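Local coordinates for acetyl-CoA C-acetyltransferase (Syntrophomonas wolfei subsp. wolfei, PDB 7N7Z), which probably catalyses the thiolase reaction, condensing two acetyl-CoA molecules into acetoacetyl-CoA and free CoA, or the reverse cleavage, at residues 98-103 / 280-285; 110-115 / 265-270; 307-312 / 380-385. All coordinates share one frame; numbering follows the deposited sequence.

Interaction 1: residues 98-103 / 280-285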
loop_
_atom_site.group_PDB
_atom_site.type_symbol
_atom_site.label_atom_id
_atom_site.label_comp_id
_atom_site.label_asym_id
_atom_site.label_seq_id
_atom_site.Cartn_x
_atom_site.Cartn_y
_atom_site.Cartn_z
ATOM N N ALA B 98 18.913 26.906 2.598
ATOM C CA ALA B 98 17.886 27.764 3.177
ATOM C C ALA B 98 18.510 29.001 3.805
ATOM O O ALA B 98 17.975 30.109 3.685
ATOM C CB ALA B 98 17.074 26.990 4.215
ATOM N N THR B 99 19.650 28.827 4.478
ATOM C CA THR B 99 20.349 29.965 5.062
ATOM C C THR B 99 20.775 30.957 3.988
ATOM O O THR B 99 20.614 32.171 4.156
ATOM C CB THR B 99 21.563 29.476 5.854
ATOM O OG1 THR B 99 21.122 28.671 6.955
ATOM C CG2 THR B 99 22.377 30.649 6.378
ATOM N N GLU B 100 21.316 30.458 2.875
ATOM C CA GLU B 100 21.744 31.348 1.800
ATOM C C GLU B 100 20.559 32.096 1.203
ATOM O O GLU B 100 20.595 33.324 1.053
ATOM C CB GLU B 100 22.474 30.551 0.718
ATOM C CG GLU B 100 23.279 31.419 -0.236
ATOM C CD GLU B 100 23.913 30.629 -1.366
ATOM O OE1 GLU B 100 25.083 30.912 -1.704
ATOM O OE2 GLU B 100 23.244 29.733 -1.923
ATOM N N ILE B 101 19.496 31.369 0.851
ATOM C CA ILE B 101 18.332 32.000 0.231
ATOM C C ILE B 101 17.818 33.135 1.108
ATOM O O ILE B 101 17.527 34.237 0.628
ATOM C CB ILE B 101 17.234 30.954 -0.036
ATOM C CG1 ILE B 101 17.675 29.990 -1.139
ATOM C CG2 ILE B 101 15.927 31.641 -0.420
ATOM C CD1 ILE B 101 16.885 28.695 -1.169
ATOM N N ALA B 102 17.695 32.879 2.412
ATOM C CA ALA B 102 17.218 33.912 3.324
ATOM C C ALA B 102 18.207 35.066 3.418
ATOM O O ALA B 102 17.810 36.237 3.375
ATOM C CB ALA B 102 16.969 33.313 4.707
ATOM N N CYS B 103 19.498 34.759 3.542
ATOM C CA CYS B 103 20.491 35.814 3.706
ATOM C C CYS B 103 20.576 36.690 2.462
ATOM O O CYS B 103 20.668 37.919 2.566
ATOM C CB CYS B 103 21.851 35.199 4.032
ATOM S SG CYS B 103 21.969 34.530 5.716
ATOM N N VAL B 280 29.817 35.946 6.553
ATOM C CA VAL B 280 30.985 36.347 5.774
ATOM C C VAL B 280 30.889 35.841 4.342
ATOM O O VAL B 280 31.100 36.593 3.392
ATOM C CB VAL B 280 32.278 35.846 6.454
ATOM C CG1 VAL B 280 33.498 36.240 5.630
ATOM C CG2 VAL B 280 32.387 36.390 7.874
ATOM N N GLY B 281 30.576 34.561 4.177
ATOM C CA GLY B 281 30.451 33.979 2.857
ATOM C C GLY B 281 29.654 32.699 2.918
ATOM O O GLY B 281 29.470 32.106 3.986
ATOM N N ILE B 282 29.177 32.279 1.751
ATOM C CA ILE B 282 28.373 31.068 1.630
ATOM C C ILE B 282 28.182 30.782 0.148
ATOM O O ILE B 282 27.853 31.683 -0.629
ATOM C CB ILE B 282 27.023 31.217 2.354
ATOM C CG1 ILE B 282 26.239 29.905 2.292
ATOM C CG2 ILE B 282 26.215 32.355 1.751
ATOM C CD1 ILE B 282 25.134 29.808 3.322
ATOM N N CYS B 283 28.391 29.535 -0.259
ATOM C CA CYS B 283 28.321 29.191 -1.673
ATOM C C CYS B 283 28.229 27.679 -1.807
ATOM O O CYS B 283 28.379 26.937 -0.834
ATOM C CB CYS B 283 29.533 29.731 -2.438
ATOM S SG CYS B 283 31.116 29.011 -1.938
ATOM N N SER B 284 27.973 27.238 -3.035
ATOM C CA SER B 284 27.948 25.828 -3.383
ATOM C C SER B 284 29.065 25.521 -4.373
ATOM O O SER B 284 29.620 26.414 -5.019
ATOM C CB SER B 284 26.597 25.429 -3.989
ATOM O OG SER B 284 25.525 25.784 -3.134
ATOM N N GLU B 285 29.393 24.236 -4.476
ATOM C CA GLU B 285 30.349 23.758 -5.466
ATOM C C GLU B 285 30.262 22.241 -5.536
ATOM O O GLU B 285 30.403 21.557 -4.517
ATOM C CB GLU B 285 31.770 24.208 -5.128
ATOM C CG GLU B 285 32.804 23.817 -6.181
ATOM C CD GLU B 285 32.682 24.628 -7.461
ATOM O OE1 GLU B 285 31.965 25.652 -7.457
ATOM O OE2 GLU B 285 33.301 24.239 -8.475
HETATM O O HOH W 1 24.508 27.843 -4.138
#
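Glu100 lies against Ile282, the two side chains slanting across one another, and the pair shows how an acidic residue can be apolar along its length and charged at its end. With CG anti to the backbone N (chi1 -164°) and the chain extended beyond it, Glu100 reaches out from the helix over the strand. Its CB meets Ile282 CD1 at 3.8 Å, and its CG rests on Ile282 CG2 at 3.7 Å. Thr99 CG2 widens the apolar patch, 4.2 Å from Ile282 CD1. At the tip the character changes: Glu100 OE1 comes to 3.1 Å from Ile282 O, a meeting of two acceptors that needs a donor. Lys110 of the second subunit supplies it, forming a salt bridge with OE1 and a weak hydrogen bond to the Ile282 carbonyl. The other oxygen, OE2, pairs with Arg97 and accepts a bond from a water 3.2 Å away, which also contacts Ser284 OG. Both oxygens of this buried carboxylate thus have a cationic partner, which probably offsets its charge. Segments 98-103 and 280-285 approach to 9.0 Å between axes, their N-to-C directions 125° apart. On other sides of helix 94-107, Ala98 and Ala102 pack on strands 54-58 and 113-121, while strand 277-285 pairs with strand 394-400 and turns Cys283 toward helix 296-307. The helix therefore occupies the central layer of the thiolase fold, between its two halves.

Interaction 2: residues 110-115 / 265-270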
loop_
_atom_site.group_PDB
_atom_site.type_symbol
_atom_site.label_atom_id
_atom_site.label_comp_id
_atom_site.label_asym_id
_atom_site.label_seq_id
_atom_site.Cartn_x
_atom_site.Cartn_y
_atom_site.Cartn_z
ATOM N N LYS B 110 15.117 42.652 0.185
ATOM C CA LYS B 110 13.796 42.057 0.011
ATOM C C LYS B 110 13.145 41.737 1.349
ATOM O O LYS B 110 11.914 41.747 1.459
ATOM C CB LYS B 110 13.900 40.792 -0.843
ATOM C CG LYS B 110 14.512 41.022 -2.219
ATOM C CD LYS B 110 13.484 41.545 -3.217
ATOM C CE LYS B 110 13.851 41.173 -4.649
ATOM N NZ LYS B 110 13.943 39.697 -4.854
ATOM N N THR B 111 13.947 41.444 2.369
ATOM C CA THR B 111 13.444 41.211 3.713
ATOM C C THR B 111 14.431 41.793 4.714
ATOM O O THR B 111 15.622 41.942 4.429
ATOM C CB THR B 111 13.234 39.718 4.001
ATOM O OG1 THR B 111 14.484 39.027 3.884
ATOM C CG2 THR B 111 12.226 39.114 3.032
ATOM N N ASP B 112 13.918 42.125 5.896
ATOM C CA ASP B 112 14.749 42.583 7.002
ATOM C C ASP B 112 14.997 41.500 8.040
ATOM O O ASP B 112 16.081 41.458 8.631
ATOM C CB ASP B 112 14.100 43.792 7.684
ATOM C CG ASP B 112 13.824 44.926 6.715
ATOM O OD1 ASP B 112 14.579 45.055 5.729
ATOM O OD2 ASP B 112 12.857 45.685 6.938
ATOM N N ILE B 113 14.022 40.621 8.265
ATOM C CA ILE B 113 14.129 39.530 9.225
ATOM C C ILE B 113 13.614 38.269 8.552
ATOM O O ILE B 113 12.497 38.254 8.025
ATOM C CB ILE B 113 13.332 39.815 10.514
ATOM C CG1 ILE B 113 13.574 41.252 10.987
ATOM C CG2 ILE B 113 13.703 38.807 11.598
ATOM C CD1 ILE B 113 12.782 41.635 12.218
ATOM N N SER B 114 14.426 37.212 8.569
ATOM C CA SER B 114 14.072 35.948 7.938
ATOM C C SER B 114 14.280 34.812 8.926
ATOM O O SER B 114 15.329 34.728 9.571
ATOM C CB SER B 114 14.907 35.704 6.677
ATOM O OG SER B 114 14.497 36.554 5.619
ATOM N N LEU B 115 13.278 33.948 9.044
ATOM C CA LEU B 115 13.391 32.729 9.830
ATOM C C LEU B 115 13.813 31.589 8.913
ATOM O O LEU B 115 13.264 31.432 7.818
ATOM C CB LEU B 115 12.062 32.403 10.513
ATOM C CG LEU B 115 11.975 31.043 11.209
ATOM C CD1 LEU B 115 13.054 30.906 12.273
ATOM C CD2 LEU B 115 10.594 30.841 11.815
ATOM N N LYS B 265 22.133 43.847 9.487
ATOM C CA LYS B 265 22.828 44.485 10.600
ATOM C C LYS B 265 22.061 45.699 11.108
ATOM O O LYS B 265 21.973 45.928 12.320
ATOM C CB LYS B 265 24.236 44.891 10.163
ATOM C CG LYS B 265 25.273 44.911 11.278
ATOM C CD LYS B 265 26.611 45.419 10.756
ATOM C CE LYS B 265 27.628 45.605 11.871
ATOM N NZ LYS B 265 28.332 44.331 12.200
ATOM N N LYS B 266 21.490 46.485 10.194
ATOM C CA LYS B 266 20.823 47.720 10.587
ATOM C C LYS B 266 19.461 47.465 11.219
ATOM O O LYS B 266 19.020 48.255 12.061
ATOM C CB LYS B 266 20.682 48.638 9.373
ATOM C CG LYS B 266 22.015 49.160 8.852
ATOM C CD LYS B 266 21.873 49.804 7.477
ATOM C CE LYS B 266 22.550 51.168 7.417
ATOM N NZ LYS B 266 21.936 52.055 6.387
ATOM N N LYS B 267 18.779 46.383 10.835
ATOM C CA LYS B 267 17.513 46.055 11.485
ATOM C C LYS B 267 17.744 45.544 12.901
ATOM O O LYS B 267 16.959 45.839 13.810
ATOM C CB LYS B 267 16.748 45.019 10.662
ATOM C CG LYS B 267 15.353 44.704 11.196
ATOM C CD LYS B 267 14.390 45.876 11.017
ATOM C CE LYS B 267 13.064 45.622 11.722
ATOM N NZ LYS B 267 12.069 46.702 11.460
ATOM N N CYS B 268 18.813 44.772 13.107
ATOM C CA CYS B 268 19.137 44.310 14.452
ATOM C C CYS B 268 19.449 45.485 15.370
ATOM O O CYS B 268 19.072 45.483 16.549
ATOM C CB CYS B 268 20.316 43.340 14.400
ATOM S SG CYS B 268 20.797 42.687 16.011
ATOM N N GLU B 269 20.132 46.505 14.846
ATOM C CA GLU B 269 20.442 47.682 15.651
ATOM C C GLU B 269 19.183 48.475 15.973
ATOM O O GLU B 269 19.031 48.984 17.090
ATOM C CB GLU B 269 21.455 48.562 14.918
ATOM C CG GLU B 269 22.794 47.886 14.659
ATOM C CD GLU B 269 23.550 48.502 13.493
ATOM O OE1 GLU B 269 22.984 49.382 12.810
ATOM O OE2 GLU B 269 24.711 48.104 13.259
ATOM N N GLU B 270 18.270 48.593 15.006
ATOM C CA GLU B 270 17.051 49.363 15.227
ATOM C C GLU B 270 16.216 48.767 16.354
ATOM O O GLU B 270 15.576 49.501 17.117
ATOM C CB GLU B 270 16.236 49.429 13.936
ATOM C CG GLU B 270 15.308 50.628 13.847
ATOM C CD GLU B 270 14.013 50.308 13.124
ATOM O OE1 GLU B 270 14.063 50.039 11.904
ATOM O OE2 GLU B 270 12.946 50.325 13.774
HETATM O O HOH W 2 11.248 46.739 8.681
#
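Lys267 drapes its aliphatic portion over Asp112 and Ile113, using its methylenes for packing and its ammonium group for water. Lys267 CG does most of the touching, 3.8 Å from Asp112 CB and 3.9 Å from Ile113 CG1. Further along, Lys267 CD stays beside Asp112 CB at 3.9 Å, and Lys267 CE reaches Ile113 CD1 at 4.0 Å. The lysine leaves the helix with CG anti to its own N, then bends at chi2 (70°) before running straight to NZ; that single bend lays the chain across the isoleucine at about a right angle. Asp112, the residue just before strand 113-121, is set in place through its backbone, whose N bonds to the carboxylate of Asp53 and which also pairs with Ser264. Helix 265-270 follows strand 254-264, the antiparallel neighbour of strand 113-121 in the N-terminal half, and lies against the beginning of the latter. Opposite charges come near without meeting: Asp112 OD2 and Lys267 NZ are 4.7 Å apart. A water fills the gap, donating to Asp112 OD2 at 2.6 Å and accepting from Lys267 NZ at 2.9 Å. Glu270, one helical turn on, adds a long salt bridge to the same ammonium group. The chemistry is that of a surface junction: the methylenes shield the buried Ile113, whereas the aspartate-lysine attraction, relayed by water across that separation and shared with Glu270, is probably modest.

Interaction 3: residues 307-312 / 380-385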
loop_
_atom_site.group_PDB
_atom_site.type_symbol
_atom_site.label_atom_id
_atom_site.label_comp_id
_atom_site.label_asym_id
_atom_site.label_seq_id
_atom_site.Cartn_x
_atom_site.Cartn_y
_atom_site.Cartn_z
ATOM N N ALA B 307 35.605 35.300 0.094
ATOM C CA ALA B 307 35.666 36.170 1.261
ATOM C C ALA B 307 37.046 36.768 1.501
ATOM O O ALA B 307 37.166 37.696 2.308
ATOM C CB ALA B 307 35.227 35.399 2.514
ATOM N N GLY B 308 38.082 36.270 0.830
ATOM C CA GLY B 308 39.420 36.780 1.048
ATOM C C GLY B 308 40.122 36.212 2.257
ATOM O O GLY B 308 41.128 36.776 2.698
ATOM N N TRP B 309 39.622 35.112 2.809
ATOM C CA TRP B 309 40.238 34.471 3.958
ATOM C C TRP B 309 41.199 33.374 3.514
ATOM O O TRP B 309 41.087 32.815 2.420
ATOM C CB TRP B 309 39.178 33.854 4.874
ATOM C CG TRP B 309 38.389 34.831 5.681
ATOM C CD1 TRP B 309 38.374 36.189 5.554
ATOM C CD2 TRP B 309 37.488 34.517 6.751
ATOM N NE1 TRP B 309 37.519 36.741 6.479
ATOM C CE2 TRP B 309 36.963 35.734 7.226
ATOM C CE3 TRP B 309 37.076 33.324 7.353
ATOM C CZ2 TRP B 309 36.048 35.793 8.275
ATOM C CZ3 TRP B 309 36.168 33.384 8.393
ATOM C CH2 TRP B 309 35.664 34.610 8.843
ATOM N N LYS B 310 42.153 33.070 4.387
ATOM C CA LYS B 310 42.959 31.864 4.284
ATOM C C LYS B 310 42.414 30.827 5.258
ATOM O O LYS B 310 41.792 31.166 6.268
ATOM C CB LYS B 310 44.433 32.147 4.585
ATOM C CG LYS B 310 45.105 33.134 3.633
ATOM C CD LYS B 310 44.835 32.818 2.163
ATOM C CE LYS B 310 45.227 31.392 1.793
ATOM N NZ LYS B 310 44.882 31.070 0.378
ATOM N N TYR B 311 42.643 29.552 4.939
ATOM C CA TYR B 311 42.122 28.481 5.783
ATOM C C TYR B 311 42.529 28.681 7.238
ATOM O O TYR B 311 41.703 28.571 8.152
ATOM C CB TYR B 311 42.614 27.124 5.277
ATOM C CG TYR B 311 42.262 25.992 6.211
ATOM C CD1 TYR B 311 40.973 25.481 6.256
ATOM C CD2 TYR B 311 43.215 25.444 7.059
ATOM C CE1 TYR B 311 40.643 24.453 7.112
ATOM C CE2 TYR B 311 42.895 24.413 7.919
ATOM C CZ TYR B 311 41.607 23.922 7.941
ATOM O OH TYR B 311 41.280 22.897 8.797
ATOM N N GLU B 312 43.809 28.986 7.469
ATOM C CA GLU B 312 44.320 29.165 8.823
ATOM C C GLU B 312 43.681 30.342 9.549
ATOM O O GLU B 312 43.889 30.482 10.760
ATOM C CB GLU B 312 45.842 29.349 8.792
ATOM C CG GLU B 312 46.341 30.442 7.848
ATOM C CD GLU B 312 46.525 29.960 6.419
ATOM O OE1 GLU B 312 46.063 28.842 6.104
ATOM O OE2 GLU B 312 47.125 30.700 5.612
ATOM N N LEU B 380 36.312 32.343 20.569
ATOM C CA LEU B 380 36.895 32.540 19.254
ATOM C C LEU B 380 36.042 33.514 18.442
ATOM O O LEU B 380 34.986 33.974 18.883
ATOM C CB LEU B 380 37.041 31.201 18.535
ATOM C CG LEU B 380 37.876 30.149 19.268
ATOM C CD1 LEU B 380 37.651 28.770 18.662
ATOM C CD2 LEU B 380 39.355 30.515 19.253
ATOM N N THR B 381 36.501 33.824 17.230
ATOM C CA THR B 381 35.890 34.865 16.414
ATOM C C THR B 381 35.396 34.358 15.069
ATOM O O THR B 381 34.243 34.617 14.705
ATOM C CB THR B 381 36.896 36.011 16.195
ATOM O OG1 THR B 381 37.468 36.399 17.452
ATOM C CG2 THR B 381 36.214 37.213 15.556
ATOM N N LYS B 382 36.227 33.643 14.318
ATOM C CA LYS B 382 35.934 33.289 12.933
ATOM C C LYS B 382 35.624 31.801 12.832
ATOM O O LYS B 382 36.447 30.963 13.216
ATOM C CB LYS B 382 37.110 33.659 12.029
ATOM C CG LYS B 382 37.366 35.158 11.950
ATOM C CD LYS B 382 38.534 35.487 11.035
ATOM C CE LYS B 382 38.793 36.984 10.991
ATOM N NZ LYS B 382 40.146 37.310 10.458
ATOM N N GLY B 383 34.443 31.479 12.301
ATOM C CA GLY B 383 34.030 30.102 12.151
ATOM C C GLY B 383 33.616 29.799 10.724
ATOM O O GLY B 383 33.302 30.690 9.935
ATOM N N GLY B 384 33.620 28.512 10.409
ATOM C CA GLY B 384 33.208 28.049 9.095
ATOM C C GLY B 384 32.549 26.694 9.198
ATOM O O GLY B 384 32.847 25.906 10.102
ATOM N N ALA B 385 31.639 26.422 8.266
ATOM C CA ALA B 385 30.910 25.162 8.241
ATOM C C ALA B 385 30.716 24.725 6.800
ATOM O O ALA B 385 30.341 25.535 5.947
ATOM C CB ALA B 385 29.554 25.291 8.944
#
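The indole of Trp309 is sandwiched: Lys382 lies along one face, Val280 CG1 touches the opposite face, and at the edge, near the ring plane, Gly383 O stands 4.2 Å from CZ3. Lys382 crosses the indole obliquely rather than pointing at it, with its chain extended from CB to NZ. Its CB and CG both sit by Trp309 CH2, the latter at 3.6 Å, and its CE has moved on to CZ2 at 4.0 Å. The third methylene makes a CH-pi contact, with Lys382 CD 3.9 Å from the centroid of the six-membered ring and 20° off the ring normal. Beyond it the ammonium group swings over the five-membered ring, but Lys382 NZ remains 5.1 Å from that centroid, at most a weak cation-pi attraction. The contact is thus probably mainly the fit of methylenes to a flat surface. Chi1 of Trp309 (-74°) turns CG away from the carbonyl carbon, the direction in which strand 382-387 lies. Backbone geometry prepares both partners. Gly308, with positive phi, ends helix 296-307 in a Schellman motif, one residue before the tryptophan. Lys382 is fixed by its N, which bonds to the carboxylate of Asp315, a residue that also receives Thr381 N. Leu304 of the preceding helix and Leu398 of strand 394-400 add to the apolar seat of the indole. The setting is a beta-alpha-beta crossover: strand 277-285 leads through helix 296-307 and this loop to the parallel strand 316-319 at the sheet edge, beside strand 382-387. Such connections build the C-terminal half of the thiolase fold, and here the tryptophan packs the helix-to-strand turn against the sheet.

All three contacts reach the same mixed sheet system. Interaction 1 lies between the others, its centre about 16 Å from that of interaction 2 and about 15 Å from that of interaction 3. It touches interaction 2 through Ala102 CB and Ser114 CB, 3.7 Å apart, and interaction 3 through Val280, whose CG1 is 3.7 Å from Ala307 CB. Interactions 2 and 3 do not meet; their nearest atoms are about 11 Å apart. Lys110, in segment 110-115, also reaches Glu100 of the second subunit, linking interactions 1 and 2 between two subunits of the tetramer. None touches the predicted active site, yet helix 94-107 begins just after Cys92 and strand 382-387 ends just before Cys388.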